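Local coordinates for protein hydrazine synthase subunit alpha (Candidatus Kuenenia stuttgartiensis, PDB 5C2V) that catalyses, as the alpha subunit of hydrazine synthase, the condensation of hydroxylamine with ammonia to hydrazine, the second half-reaction of the complex, using heme c, at residues D[375-378]-D[379-382]; D[52-55]-D[56-59]; D[331-334]-D[335-339]; D[303-306]-D[307-310]. All coordinates share one frame; numbering follows the deposited sequence.

Contact 1. Residues D[375-378]-D[379-382]; sequences YDDP and NWND. With CA (calcium ion), chain B.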
loop_
_atom_site.group_PDB
_atom_site.type_symbol
_atom_site.label_atom_id
_atom_site.label_comp_id
_atom_site.label_asym_id
_atom_site.label_seq_id
_atom_site.Cartn_x
_atom_site.Cartn_y
_atom_site.Cartn_z
ATOM N N TYR D 375 20.076 -12.567 33.374
ATOM C CA TYR D 375 19.451 -12.095 34.604
ATOM C C TYR D 375 18.022 -11.627 34.338
ATOM O O TYR D 375 17.799 -10.735 33.519
ATOM C CB TYR D 375 20.278 -10.966 35.221
ATOM C CG TYR D 375 19.745 -10.449 36.539
ATOM C CD1 TYR D 375 19.979 -11.136 37.723
ATOM C CD2 TYR D 375 19.016 -9.268 36.601
ATOM C CE1 TYR D 375 19.496 -10.666 38.931
ATOM C CE2 TYR D 375 18.530 -8.789 37.804
ATOM C CZ TYR D 375 18.774 -9.492 38.965
ATOM O OH TYR D 375 18.292 -9.019 40.164
ATOM N N ASP D 376 17.056 -12.226 35.026
ATOM C CA ASP D 376 15.677 -11.757 34.937
ATOM C C ASP D 376 15.069 -11.565 36.322
ATOM O O ASP D 376 14.844 -12.528 37.055
ATOM C CB ASP D 376 14.826 -12.730 34.117
ATOM C CG ASP D 376 13.412 -12.218 33.888
ATOM O OD1 ASP D 376 12.521 -13.044 33.601
ATOM O OD2 ASP D 376 13.191 -10.993 33.996
ATOM N N ASP D 377 14.795 -10.312 36.663
ATOM C CA ASP D 377 14.119 -9.975 37.906
ATOM C C ASP D 377 12.638 -9.816 37.601
ATOM O O ASP D 377 12.277 -9.076 36.692
ATOM C CB ASP D 377 14.701 -8.690 38.510
ATOM C CG ASP D 377 14.263 -8.455 39.949
ATOM O OD1 ASP D 377 13.192 -8.952 40.354
ATOM O OD2 ASP D 377 14.997 -7.760 40.682
ATOM N N PRO D 378 11.776 -10.534 38.336
ATOM C CA PRO D 378 10.326 -10.403 38.151
ATOM C C PRO D 378 9.796 -9.004 38.479
ATOM O O PRO D 378 8.696 -8.657 38.051
ATOM C CB PRO D 378 9.758 -11.437 39.126
ATOM C CG PRO D 378 10.840 -12.452 39.265
ATOM C CD PRO D 378 12.120 -11.669 39.209
ATOM N N ASN D 379 10.568 -8.219 39.224
ATOM C CA ASN D 379 10.131 -6.889 39.637
ATOM C C ASN D 379 10.623 -5.765 38.727
ATOM O O ASN D 379 10.294 -4.599 38.945
ATOM C CB ASN D 379 10.582 -6.608 41.072
ATOM C CG ASN D 379 9.953 -7.553 42.077
ATOM O OD1 ASN D 379 9.573 -8.674 41.739
ATOM N ND2 ASN D 379 9.838 -7.103 43.320
ATOM N N TRP D 380 11.408 -6.110 37.711
ATOM C CA TRP D 380 11.983 -5.100 36.828
ATOM C C TRP D 380 11.942 -5.488 35.352
ATOM O O TRP D 380 12.140 -6.647 34.990
ATOM C CB TRP D 380 13.438 -4.812 37.218
ATOM C CG TRP D 380 13.624 -4.252 38.597
ATOM C CD1 TRP D 380 13.831 -4.957 39.747
ATOM C CD2 TRP D 380 13.645 -2.867 38.967
ATOM N NE1 TRP D 380 13.969 -4.100 40.810
ATOM C CE2 TRP D 380 13.859 -2.811 40.358
ATOM C CE3 TRP D 380 13.498 -1.671 38.258
ATOM C CZ2 TRP D 380 13.928 -1.606 41.054
ATOM C CZ3 TRP D 380 13.568 -0.475 38.951
ATOM C CH2 TRP D 380 13.782 -0.452 40.335
ATOM N N ASN D 381 11.704 -4.505 34.496
ATOM C CA ASN D 381 11.979 -4.692 33.085
ATOM C C ASN D 381 13.476 -4.537 32.905
ATOM O O ASN D 381 14.040 -3.474 33.173
ATOM C CB ASN D 381 11.217 -3.688 32.222
ATOM C CG ASN D 381 9.820 -4.157 31.873
ATOM O OD1 ASN D 381 9.553 -5.358 31.813
ATOM N ND2 ASN D 381 8.918 -3.210 31.636
ATOM N N ASP D 382 14.115 -5.609 32.457
ATOM C CA ASP D 382 15.562 -5.640 32.343
ATOM C C ASP D 382 15.940 -5.515 30.879
ATOM O O ASP D 382 15.748 -6.448 30.099
ATOM C CB ASP D 382 16.115 -6.933 32.953
ATOM C CG ASP D 382 15.608 -7.171 34.369
ATOM O OD1 ASP D 382 15.772 -6.269 35.217
ATOM O OD2 ASP D 382 15.030 -8.249 34.636
HETATM CA CA CA B . 12.644 -8.728 34.439
#

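Contact 2. Residues D[52-55]-D[56-59]; sequences YIPE and GSRI. With BET (trimethyl glycine), chain C.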
loop_
_atom_site.group_PDB
_atom_site.type_symbol
_atom_site.label_atom_id
_atom_site.label_comp_id
_atom_site.label_asym_id
_atom_site.label_seq_id
_atom_site.Cartn_x
_atom_site.Cartn_y
_atom_site.Cartn_z
ATOM N N TYR D 52 11.731 9.014 25.565
ATOM C CA TYR D 52 11.673 7.908 26.497
ATOM C C TYR D 52 12.427 8.287 27.755
ATOM O O TYR D 52 13.649 8.436 27.739
ATOM C CB TYR D 52 12.257 6.657 25.829
ATOM C CG TYR D 52 12.394 5.428 26.695
ATOM C CD1 TYR D 52 11.286 4.659 27.027
ATOM C CD2 TYR D 52 13.640 5.004 27.137
ATOM C CE1 TYR D 52 11.413 3.521 27.803
ATOM C CE2 TYR D 52 13.777 3.867 27.910
ATOM C CZ TYR D 52 12.661 3.131 28.241
ATOM O OH TYR D 52 12.794 1.999 29.013
ATOM N N ILE D 53 11.695 8.428 28.850
ATOM C CA ILE D 53 12.289 8.790 30.124
ATOM C C ILE D 53 11.709 7.858 31.168
ATOM O O ILE D 53 10.755 8.207 31.861
ATOM C CB ILE D 53 12.019 10.261 30.506
ATOM C CG1 ILE D 53 12.307 11.191 29.324
ATOM C CG2 ILE D 53 12.858 10.661 31.711
ATOM C CD1 ILE D 53 12.075 12.654 29.626
ATOM N N PRO D 54 12.290 6.658 31.277
ATOM C CA PRO D 54 11.759 5.609 32.147
ATOM C C PRO D 54 11.913 5.998 33.610
ATOM O O PRO D 54 12.835 5.547 34.281
ATOM C CB PRO D 54 12.617 4.391 31.792
ATOM C CG PRO D 54 13.888 4.965 31.277
ATOM C CD PRO D 54 13.500 6.222 30.559
ATOM N N GLU D 55 11.017 6.863 34.075
ATOM C CA GLU D 55 11.063 7.395 35.431
ATOM C C GLU D 55 11.146 6.294 36.484
ATOM O O GLU D 55 10.356 5.349 36.474
ATOM C CB GLU D 55 9.836 8.274 35.687
ATOM C CG GLU D 55 9.722 8.798 37.106
ATOM C CD GLU D 55 8.564 9.762 37.276
ATOM O OE1 GLU D 55 8.273 10.516 36.323
ATOM O OE2 GLU D 55 7.942 9.761 38.359
ATOM N N GLY D 56 12.116 6.423 37.385
ATOM C CA GLY D 56 12.318 5.452 38.443
ATOM C C GLY D 56 13.183 4.277 38.025
ATOM O O GLY D 56 13.118 3.207 38.629
ATOM N N SER D 57 13.999 4.477 36.995
ATOM C CA SER D 57 14.852 3.410 36.479
ATOM C C SER D 57 16.297 3.565 36.928
ATOM O O SER D 57 16.794 4.680 37.090
ATOM C CB SER D 57 14.795 3.362 34.955
ATOM O OG SER D 57 13.461 3.210 34.515
ATOM N N ARG D 58 16.968 2.436 37.125
ATOM C CA ARG D 58 18.348 2.450 37.593
ATOM C C ARG D 58 19.273 1.692 36.646
ATOM O O ARG D 58 18.861 0.737 35.991
ATOM C CB ARG D 58 18.433 1.852 38.998
ATOM C CG ARG D 58 18.052 0.382 39.063
ATOM C CD ARG D 58 17.866 -0.081 40.495
ATOM N NE ARG D 58 17.776 -1.535 40.587
ATOM C CZ ARG D 58 17.496 -2.197 41.704
ATOM N NH1 ARG D 58 17.270 -1.534 42.830
ATOM N NH2 ARG D 58 17.438 -3.522 41.697
ATOM N N ILE D 59 20.525 2.132 36.571
ATOM C CA ILE D 59 21.536 1.431 35.788
ATOM C C ILE D 59 22.381 0.563 36.710
ATOM O O ILE D 59 22.895 1.041 37.721
ATOM C CB ILE D 59 22.443 2.405 35.020
ATOM C CG1 ILE D 59 21.607 3.291 34.098
ATOM C CG2 ILE D 59 23.497 1.647 34.229
ATOM C CD1 ILE D 59 22.427 4.238 33.264
HETATM N N BET C . 16.061 4.581 42.561
HETATM C CA BET C . 16.092 3.812 43.877
HETATM C C BET C . 16.092 2.219 43.578
HETATM O O BET C . 15.019 1.647 43.893
HETATM O OXT BET C . 17.154 1.776 43.082
HETATM C C1 BET C . 15.451 5.953 42.780
HETATM C C2 BET C . 15.221 3.853 41.510
HETATM C C3 BET C . 17.473 4.813 42.054
#

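Contact 3. Residues D[331-334]-D[335-339]; sequences GKDG and GLYRS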
loop_
_atom_site.group_PDB
_atom_site.type_symbol
_atom_site.label_atom_id
_atom_site.label_comp_id
_atom_site.label_asym_id
_atom_site.label_seq_id
_atom_site.Cartn_x
_atom_site.Cartn_y
_atom_site.Cartn_z
ATOM N N GLY D 331 9.950 -13.824 16.259
ATOM C CA GLY D 331 8.510 -13.736 16.089
ATOM C C GLY D 331 7.709 -15.019 16.194
ATOM O O GLY D 331 6.480 -14.979 16.248
ATOM N N LYS D 332 8.388 -16.159 16.232
ATOM C CA LYS D 332 7.689 -17.438 16.245
ATOM C C LYS D 332 7.308 -17.893 17.655
ATOM O O LYS D 332 6.568 -18.864 17.817
ATOM C CB LYS D 332 8.541 -18.502 15.550
ATOM C CG LYS D 332 8.339 -18.532 14.041
ATOM C CD LYS D 332 9.597 -18.958 13.305
ATOM C CE LYS D 332 9.784 -18.142 12.034
ATOM N NZ LYS D 332 11.128 -17.510 11.960
ATOM N N ASP D 333 7.826 -17.206 18.671
ATOM C CA ASP D 333 7.422 -17.474 20.051
ATOM C C ASP D 333 6.363 -16.500 20.573
ATOM O O ASP D 333 5.841 -16.675 21.674
ATOM C CB ASP D 333 8.643 -17.441 20.973
ATOM C CG ASP D 333 9.479 -16.187 20.794
ATOM O OD1 ASP D 333 8.934 -15.071 20.939
ATOM O OD2 ASP D 333 10.687 -16.317 20.511
ATOM N N GLY D 334 6.039 -15.483 19.780
ATOM C CA GLY D 334 5.072 -14.477 20.187
ATOM C C GLY D 334 5.568 -13.492 21.236
ATOM O O GLY D 334 4.806 -12.651 21.712
ATOM N N GLY D 335 6.846 -13.587 21.595
ATOM C CA GLY D 335 7.422 -12.710 22.601
ATOM C C GLY D 335 7.858 -11.368 22.044
ATOM O O GLY D 335 7.885 -11.170 20.829
ATOM N N LEU D 336 8.201 -10.441 22.935
ATOM C CA LEU D 336 8.648 -9.112 22.530
ATOM C C LEU D 336 10.141 -8.908 22.786
ATOM O O LEU D 336 10.648 -9.213 23.869
ATOM C CB LEU D 336 7.843 -8.030 23.255
ATOM C CG LEU D 336 6.365 -7.910 22.879
ATOM C CD1 LEU D 336 5.712 -6.757 23.627
ATOM C CD2 LEU D 336 6.203 -7.738 21.376
ATOM N N TYR D 337 10.833 -8.384 21.778
ATOM C CA TYR D 337 12.273 -8.159 21.853
ATOM C C TYR D 337 12.617 -6.674 21.847
ATOM O O TYR D 337 11.911 -5.862 21.247
ATOM C CB TYR D 337 12.984 -8.851 20.687
ATOM C CG TYR D 337 12.976 -10.361 20.750
ATOM C CD1 TYR D 337 11.849 -11.087 20.387
ATOM C CD2 TYR D 337 14.103 -11.062 21.159
ATOM C CE1 TYR D 337 11.841 -12.468 20.439
ATOM C CE2 TYR D 337 14.105 -12.443 21.215
ATOM C CZ TYR D 337 12.972 -13.140 20.852
ATOM O OH TYR D 337 12.968 -14.515 20.906
ATOM N N ARG D 338 13.709 -6.327 22.519
ATOM C CA ARG D 338 14.216 -4.961 22.525
ATOM C C ARG D 338 15.705 -4.939 22.869
ATOM O O ARG D 338 16.232 -5.885 23.463
ATOM C CB ARG D 338 13.428 -4.098 23.516
ATOM C CG ARG D 338 13.678 -4.452 24.971
ATOM C CD ARG D 338 12.670 -3.811 25.910
ATOM N NE ARG D 338 12.734 -2.354 25.900
ATOM C CZ ARG D 338 12.048 -1.574 26.731
ATOM N NH1 ARG D 338 11.250 -2.115 27.641
ATOM N NH2 ARG D 338 12.162 -0.255 26.654
ATOM N N SER D 339 16.367 -3.852 22.481
ATOM C CA SER D 339 17.769 -3.597 22.816
ATOM C C SER D 339 18.726 -4.754 22.516
ATOM O O SER D 339 19.305 -5.332 23.435
ATOM C CB SER D 339 17.878 -3.226 24.296
ATOM O OG SER D 339 16.985 -2.175 24.625
#

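Contact 4. Residues D[303-306]-D[307-310]; sequences SPYM and NWGV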
loop_
_atom_site.group_PDB
_atom_site.type_symbol
_atom_site.label_atom_id
_atom_site.label_comp_id
_atom_site.label_asym_id
_atom_site.label_seq_id
_atom_site.Cartn_x
_atom_site.Cartn_y
_atom_site.Cartn_z
ATOM N N SER D 303 9.340 -2.503 15.326
ATOM C CA SER D 303 8.140 -2.397 16.138
ATOM C C SER D 303 6.894 -2.343 15.269
ATOM O O SER D 303 6.879 -1.657 14.243
ATOM C CB SER D 303 8.209 -1.161 17.036
ATOM O OG SER D 303 8.249 0.028 16.269
ATOM N N PRO D 304 5.843 -3.063 15.687
ATOM C CA PRO D 304 4.539 -3.091 15.018
ATOM C C PRO D 304 3.972 -1.691 14.829
ATOM O O PRO D 304 3.353 -1.396 13.806
ATOM C CB PRO D 304 3.671 -3.898 15.982
ATOM C CG PRO D 304 4.625 -4.750 16.727
ATOM C CD PRO D 304 5.864 -3.925 16.881
ATOM N N TYR D 305 4.191 -0.838 15.822
ATOM C CA TYR D 305 3.727 0.539 15.769
ATOM C C TYR D 305 4.915 1.484 15.627
ATOM O O TYR D 305 6.009 1.200 16.117
ATOM C CB TYR D 305 2.907 0.876 17.015
ATOM C CG TYR D 305 1.837 -0.149 17.322
ATOM C CD1 TYR D 305 0.610 -0.118 16.671
ATOM C CD2 TYR D 305 2.058 -1.152 18.257
ATOM C CE1 TYR D 305 -0.369 -1.056 16.946
ATOM C CE2 TYR D 305 1.086 -2.094 18.538
ATOM C CZ TYR D 305 -0.126 -2.041 17.881
ATOM O OH TYR D 305 -1.095 -2.977 18.158
ATOM N N MET D 306 4.690 2.605 14.951
ATOM C CA MET D 306 5.757 3.542 14.620
ATOM C C MET D 306 6.393 4.172 15.860
ATOM O O MET D 306 7.576 4.508 15.858
ATOM C CB MET D 306 5.215 4.632 13.692
ATOM C CG MET D 306 6.252 5.628 13.204
ATOM S SD MET D 306 5.620 6.698 11.897
ATOM C CE MET D 306 5.332 5.503 10.594
ATOM N N ASN D 307 5.606 4.320 16.920
ATOM C CA ASN D 307 6.070 4.999 18.126
ATOM C C ASN D 307 6.596 4.055 19.211
ATOM O O ASN D 307 6.974 4.501 20.293
ATOM C CB ASN D 307 4.944 5.860 18.701
ATOM C CG ASN D 307 5.431 7.221 19.163
ATOM O OD1 ASN D 307 6.367 7.784 18.597
ATOM N ND2 ASN D 307 4.795 7.756 20.200
ATOM N N TRP D 308 6.628 2.758 18.920
ATOM C CA TRP D 308 7.021 1.765 19.921
ATOM C C TRP D 308 8.515 1.446 19.898
ATOM O O TRP D 308 9.135 1.391 18.836
ATOM C CB TRP D 308 6.225 0.472 19.735
ATOM C CG TRP D 308 4.898 0.476 20.427
ATOM C CD1 TRP D 308 4.121 1.563 20.707
ATOM C CD2 TRP D 308 4.197 -0.662 20.944
ATOM N NE1 TRP D 308 2.976 1.171 21.357
ATOM C CE2 TRP D 308 2.999 -0.191 21.517
ATOM C CE3 TRP D 308 4.465 -2.034 20.975
ATOM C CZ2 TRP D 308 2.071 -1.041 22.112
ATOM C CZ3 TRP D 308 3.543 -2.877 21.568
ATOM C CH2 TRP D 308 2.360 -2.378 22.129
ATOM N N GLY D 309 9.080 1.233 21.083
ATOM C CA GLY D 309 10.486 0.896 21.221
ATOM C C GLY D 309 10.712 -0.589 21.438
ATOM O O GLY D 309 11.848 -1.039 21.587
ATOM N N VAL D 310 9.623 -1.351 21.463
ATOM C CA VAL D 310 9.704 -2.804 21.564
ATOM C C VAL D 310 9.023 -3.434 20.354
ATOM O O VAL D 310 8.203 -2.795 19.697
ATOM C CB VAL D 310 9.061 -3.330 22.862
ATOM C CG1 VAL D 310 9.694 -2.665 24.075
ATOM C CG2 VAL D 310 7.560 -3.097 22.847
#

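Contact 1. Residues D[375-378]-D[379-382]
Asp376 and Asp382 clamp a calcium ion between single carboxylate oxygens, in a calcium-binding loop of the six-bladed beta-propeller. Asp376 OD2 lies 2.4 Å from the calcium ion, and Asp382 OD2 comes just as near. The two side chains cross at about a right angle, carboxylate planes 83° apart, each giving OD2 to the cation, whose charge probably offsets the repulsion between them. The backbone adds Asp377 O at 2.3 Å and Trp380 O at 2.2 Å from the metal, and Phe358 O from a neighbouring loop completes the set of protein ligands. Asp382 OD2 has a second task: Asp377 N meets it at 2.9 Å from the syn side, a bond that, with the metal, probably helps fix the rotation of the carboxylate.

Around the ion the chain makes a type I beta turn, in which Asp377 O accepts from Trp380 N at 3.3 Å. Pro378 suits the second position because its ring fixes phi near the required value. An Asx turn is superimposed: Asp377 CG lies anti to the backbone N (chi1 -167°), turning OD1 to Asn379 N, 2.9 Å away and above the carboxylate plane. Asn379, polar, sits at the exposed corner, where Pro378 O is also held by Arg39. The Asp377 and Trp380 side chains run alongside one another in the same direction, with Asp377 OD2 at the edge of the indole, 3.2 Å from Trp380 CD1.

Contact 2. Residues D[52-55]-D[56-59]
Pro54 and Ser57 are the end residues of a type II beta turn that leads into strand 58-63 of the beta-propeller. Ser57 points its side chain back across the turn: OG lies beside the backbone N (chi1 -56°), and this brings it to Pro54 O in a hydrogen bond, although the modelled separation is too short to be taken literally. Ser57 CB packs against the proline as well, 4.0 Å from Pro54 CB. Between them Gly56 takes the third position of the turn, with phi at 86°; there a CB would press on Glu55 O, so a residue without a side chain fits. Glu55, exposed at the outer corner, has an extended side chain, and its charge is at home in solvent.

The turn and the start of the strand also line a trimethyl glycine pocket through Gly56 and Arg58, together with Asn74, Phe76 and Ala77. Arg58 reaches out with its extended chain, and its NH1 makes a weak hydrogen bond of 3.3 Å to OXT of trimethyl glycine; OXT lies at the guanidinium edge, in its plane. At the other end of the ligand, methyl C2 rests 3.6 Å from Gly56 O, a carbonyl whose partial negative charge probably suits the quaternary ammonium.

A second shell fixes these groups. Gln36 holds Arg58 NE, Thr78 holds Gly56 N, and Ser37 shares a hydrogen bond with Ser57 OG. Underneath, the proline ring lies on Tyr52, with Pro54 CD 3.5 Å above one face of the phenol ring, offset toward its rim.

Contact 3. Residues D[331-334]-D[335-339]
Asp333 spends its two carboxylate oxygens on two different donors, one in the backbone and one in a side chain. Its CG is placed between the backbone N and the carbonyl carbon (chi1 51°), a conformation that folds the short side chain over the residues that follow. OD1 thereby reaches Gly335 N at 2.6 Å, and the donor comes in nearly along the C-O direction. OD2 accepts a hydrogen bond from the Tyr337 hydroxyl: Tyr337 OH stands 2.9 Å from Asp333 OD2, on the syn side and close to the carboxylate plane.

Tyr337 enters from the opposite direction. Its CG lies beside the backbone N (chi1 -69°), and the ring is carried back along the strand toward the loop, where Asp333 OD2 meets it at the edge and in the ring plane. The planes of the two flat groups are 32° apart, but because the oxygen lies at the ring edge and in its plane, the groups meet at their edges and do not stack. A weak bond from Ala370 N gives the hydroxyl a second partner, and Tyr352 meets the ring. Tyrosine suits the place because it is long enough to span from strand to loop and ends in a donor.

Glycine suits both positions of the bend: Gly334 has a positive phi, and at Gly335 a CB would run into Asp333 OD1. Leu336 points away from this loop and packs on Trp308 of the second alpha subunit. The arrangement is an Asx turn at Asp333, here within a beta-propeller loop that joins the outer strand of one blade to strand 336-342 of the next.

Contact 4. Residues D[303-306]-D[307-310]
Tyr305 O is gripped by two donors, Trp308 N from across the turn and Ser303 OG from the residue two before it. Ser303 OG is the nearer, 2.5 Å from Tyr305 O and tilted somewhat from the carbonyl plane. Its chi1 of 63°, which sets OG between the backbone N and the carbonyl carbon, turns the hydroxyl toward Tyr305 O. Trp308 N, at 3.3 Å from Tyr305 O, approaches from above that plane and closes a type I beta turn running from Tyr305 to Trp308. Serine suits its place because a short side chain carries the hydroxyl to this carbonyl, while Ser303 CB packs 3.7 Å from Trp308 CB.

The two aromatic side chains at the ends of the turn run side by side. Tyr305 directs a ring edge at the indole face, with CD2 3.5 Å from Trp308 CD2. This is an edge-to-face pair, with the tyrosine ring and the indole six-membered ring 4.6 Å apart at their centroids and inclined by 58°. Nearer the backbone, Tyr305 CB makes a CH-pi contact over the five-membered ring of Trp308.

Tyr46 adds another edge-to-face contact to Trp308. The loop joins strands 297-303 and 312-317 of one propeller blade and also faces the second alpha subunit, whose Gln312 packs on Tyr305 and whose Gly334 packs on Trp308. Hydrogen bonding thus holds the backbone of the turn, while the paired rings, apart from the tyrosine hydroxyl, probably offer mainly apolar surface to the second subunit.

How the contacts relate
From the N terminus, contact 2 comes first, turning the chain into strand 58-63. Contact 4 follows in the loop between strands 297-303 and 312-317, contact 3 bridges from that blade to the next, and contact 1 leads into strand 381-387. All four are local turns in series; none nests or crosses. Strand 381-387 pairs with strand 31-37 in the sheet that also holds 58-63, so contacts 1 and 2 sit where the propeller ring closes. There Trp380 packs against Arg58 and Gly56. Arg338 of contact 3 packs on Val310 of contact 4 and approaches Tyr52 of contact 2. Contacts 1, 3 and 4 also meet the second alpha subunit.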